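PDB 2WAA: acetylxylan esterase / glucomannan deacetylase from Cellvibrio japonicus, which removes acetyl groups from acetylated xylan and glucomannan, thereby taking part in the breakdown of plant cell wall polysaccharides. Local coordinates for residues A152-D155 with K156-R159; A282-V285 with S286-E290. All blocks are in the same frame, centred on the assembly; numbering follows the deposited sequence.

Overall arrangement
Both interactions are local contacts within the SGNH-type esterase domain, whose parallel sheet is flanked by helices, but they stabilise different kinds of structure. Interaction 1 lies at the surface, in the loop between strand 133-139 and helix 167-174; with little regular secondary structure there, side chains do the bonding through a salt bridge and amide hydrogen bonds, and K156 reaches the inferred charge-relay residues D314 and H316. Interaction 2 lies on helix 278-295, between strands 267-270 and 300-302, and is partly buried; there backbone bonds set the shape and apolar side chains pack on neighbouring elements. Their centres lie about 34 Å apart and their nearest atoms about 19 Å, so the two do not touch.

Interaction 1. Residues A152-D155 with K156-R159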
# COMPACT_ATOMS: atom_id res chain seq x y z
N ALA A 152 -23.72 1.39 -3.11
CA ALA A 152 -24.85 0.45 -3.12
C ALA A 152 -25.46 0.34 -4.53
O ALA A 152 -25.65 1.35 -5.19
CB ALA A 152 -25.88 0.89 -2.12
N GLY A 153 -25.70 -0.87 -5.00
CA GLY A 153 -26.25 -1.04 -6.35
C GLY A 153 -25.25 -1.45 -7.42
O GLY A 153 -25.63 -2.06 -8.44
N GLU A 154 -23.98 -1.10 -7.24
CA GLU A 154 -22.95 -1.45 -8.21
C GLU A 154 -22.42 -2.89 -8.05
O GLU A 154 -22.40 -3.39 -6.94
CB GLU A 154 -21.73 -0.52 -8.05
CG GLU A 154 -21.95 0.84 -8.50
CD GLU A 154 -20.72 1.71 -8.37
OE1 GLU A 154 -19.59 1.20 -7.98
OE2 GLU A 154 -20.89 2.90 -8.65
N ASP A 155 -22.01 -3.50 -9.15
CA ASP A 155 -21.21 -4.73 -9.11
C ASP A 155 -19.81 -4.29 -8.71
O ASP A 155 -19.32 -3.29 -9.23
CB ASP A 155 -21.16 -5.40 -10.47
CG ASP A 155 -22.51 -5.95 -10.92
OD1 ASP A 155 -23.31 -6.38 -10.05
OD2 ASP A 155 -22.76 -5.94 -12.15
N LYS A 156 -19.22 -4.98 -7.75
CA LYS A 156 -17.84 -4.69 -7.37
C LYS A 156 -16.98 -4.59 -8.63
O LYS A 156 -17.09 -5.42 -9.57
CB LYS A 156 -17.32 -5.81 -6.47
CG LYS A 156 -15.97 -5.57 -5.85
CD LYS A 156 -15.54 -6.87 -5.20
CE LYS A 156 -15.10 -6.61 -3.87
NZ LYS A 156 -15.18 -7.83 -3.02
N ASN A 157 -16.10 -3.60 -8.67
CA ASN A 157 -15.15 -3.49 -9.75
C ASN A 157 -13.91 -2.75 -9.21
O ASN A 157 -13.90 -2.37 -8.05
CB ASN A 157 -15.81 -2.74 -10.91
CG ASN A 157 -16.08 -1.27 -10.58
OD1 ASN A 157 -15.21 -0.44 -10.78
ND2 ASN A 157 -17.28 -0.96 -10.12
N THR A 158 -12.87 -2.58 -10.02
CA THR A 158 -11.60 -2.14 -9.47
C THR A 158 -11.65 -0.68 -8.98
O THR A 158 -10.77 -0.24 -8.23
CB THR A 158 -10.41 -2.30 -10.45
OG1 THR A 158 -10.73 -1.64 -11.69
CG2 THR A 158 -10.17 -3.79 -10.71
N ARG A 159 -12.71 0.07 -9.35
CA ARG A 159 -12.92 1.41 -8.80
C ARG A 159 -13.21 1.41 -7.30
O ARG A 159 -12.96 2.40 -6.61
CB ARG A 159 -14.07 2.11 -9.56
CG ARG A 159 -14.09 3.64 -9.29
CD ARG A 159 -15.48 4.23 -9.60
NE ARG A 159 -16.51 3.50 -8.82
CZ ARG A 159 -16.68 3.61 -7.51
NH1 ARG A 159 -15.95 4.43 -6.80
NH2 ARG A 159 -17.63 2.87 -6.90
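The carboxylate oxygen OE1 of E154 is gripped twice: by NH2 of R159 in a salt bridge of 2.8 Å, and by the indole NE1 of W160. Both bonds belong to a surface loop of the GDSL-type esterase domain, between strand 133-139 and helix 167-174, in which an Asx turn at N157 leads into the 3-10 segment beginning at T158. The guanidinium presents its edge to OE1, which lies in its plane and is approached on the syn side, while the two charged groups stand nearly perpendicular, their planes 81° apart. E154 gets there on an extended chain (chi2 -178°), whereas R159 bends at chi3 (55°) to bring NH2 round. That nitrogen also donates to the carbonyl O of D149, so two acceptors help fix the rotation of the guanidinium.

Asparagine suits position 157 because its amide offers a donor and an acceptor at once. OD1 accepts from the backbone N of R159 at 2.9 Å, closing the Asx turn, with the donor well above the carbonyl plane. At the other end of the same amide, ND2 reaches back to the carbonyl O of D155 over 3.2 Å, in a nearly straight bond.

K156 takes no part in these bonds; its long side chain turns to the probable active site, where it touches H316, the inferred relay histidine, while its NZ forms salt bridges with OE2 of E146 and with OD2 of D314, the inferred charge-relay aspartate.

Interaction 2. Residues A282-V285 with S286-E290; sequences AALV and SYIGE
With CG anti to the backbone N (chi1 -177°), L284 projects outward from the helix, and I288, with CG1 beside its own backbone N (chi1 -75°), reaches back so that its CD1 lies 4.0 Å from CG of L284. Their side chains cross at a slant one helical turn apart. The setting is helix 278-295, which forms the crossover of a beta-alpha-beta unit between strands 267-270 and 300-302. Branched apolar residues suit this buried side: L284 also packs on F238 and Y248, and I288 on Y302.

Regular i to i+4 hydrogen bonds hold the backbone. The N of Y287 donates to O of A283 at 2.8 Å, and the N of I288 to O of L284 at 2.9 Å. The same scheme links S286 to A282 and G289 to V285.

The ring of Y287 points outward and tilts back toward the preceding turn, its CD1 3.2 Å from O of A283. The carbonyl carbon of A283 sits over one ring face, offset toward the rim, and the short side chain of A283 is consistent with so broad a neighbour beside it. Tyrosine combines this apolar ring with a polar end: the ring also meets I249 on helix 245-262, and its hydroxyl is hydrogen-bonded to the carbonyl of P243. Beside it, R245 links the two helices through NH2, which binds OG of S286 and OE1 of E290.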
# COMPACT_ATOMS: atom_id res chain seq x y z
N ALA A 282 -9.99 -15.63 17.66
CA ALA A 282 -9.30 -16.00 18.90
C ALA A 282 -8.11 -16.92 18.60
O ALA A 282 -7.10 -16.84 19.27
CB ALA A 282 -10.32 -16.68 19.89
N ALA A 283 -8.25 -17.79 17.60
CA ALA A 283 -7.18 -18.71 17.25
C ALA A 283 -6.00 -17.94 16.70
O ALA A 283 -4.85 -18.20 17.08
CB ALA A 283 -7.66 -19.75 16.23
N LEU A 284 -6.26 -16.99 15.80
CA LEU A 284 -5.13 -16.20 15.28
C LEU A 284 -4.44 -15.35 16.35
O LEU A 284 -3.21 -15.22 16.38
CB LEU A 284 -5.54 -15.33 14.07
CG LEU A 284 -4.40 -14.52 13.40
CD1 LEU A 284 -3.18 -15.44 13.15
CD2 LEU A 284 -4.87 -13.88 12.08
N VAL A 285 -5.22 -14.79 17.27
CA VAL A 285 -4.62 -14.07 18.37
C VAL A 285 -3.71 -14.99 19.17
O VAL A 285 -2.59 -14.61 19.58
CB VAL A 285 -5.72 -13.48 19.28
CG1 VAL A 285 -5.14 -12.98 20.60
CG2 VAL A 285 -6.49 -12.34 18.51
N SER A 286 -4.19 -16.21 19.39
CA SER A 286 -3.45 -17.19 20.16
C SER A 286 -2.14 -17.53 19.43
O SER A 286 -1.09 -17.56 20.05
CB SER A 286 -4.27 -18.48 20.32
OG SER A 286 -3.56 -19.32 21.21
N TYR A 287 -2.24 -17.75 18.12
CA TYR A 287 -1.08 -18.13 17.32
C TYR A 287 -0.04 -16.98 17.33
O TYR A 287 1.17 -17.21 17.42
CB TYR A 287 -1.52 -18.40 15.89
CG TYR A 287 -2.30 -19.69 15.65
CD1 TYR A 287 -2.73 -20.51 16.72
CD2 TYR A 287 -2.64 -20.07 14.36
CE1 TYR A 287 -3.46 -21.71 16.47
CE2 TYR A 287 -3.37 -21.28 14.10
CZ TYR A 287 -3.74 -22.09 15.17
OH TYR A 287 -4.48 -23.22 14.89
N ILE A 288 -0.52 -15.74 17.26
CA ILE A 288 0.37 -14.61 17.34
C ILE A 288 1.09 -14.58 18.69
O ILE A 288 2.30 -14.30 18.77
CB ILE A 288 -0.41 -13.27 17.08
CG1 ILE A 288 -0.70 -13.16 15.58
CG2 ILE A 288 0.42 -12.04 17.63
CD1 ILE A 288 -1.76 -12.08 15.21
N GLY A 289 0.35 -14.83 19.78
CA GLY A 289 0.99 -14.78 21.09
C GLY A 289 2.08 -15.85 21.13
O GLY A 289 3.16 -15.64 21.66
N GLU A 290 1.81 -17.03 20.59
CA GLU A 290 2.81 -18.09 20.67
C GLU A 290 3.98 -17.80 19.71
O GLU A 290 5.12 -18.16 20.00
CB GLU A 290 2.21 -19.47 20.36
CG GLU A 290 3.15 -20.59 20.69
CD GLU A 290 2.47 -22.00 20.67
OE1 GLU A 290 1.23 -22.08 20.84
OE2 GLU A 290 3.19 -23.00 20.46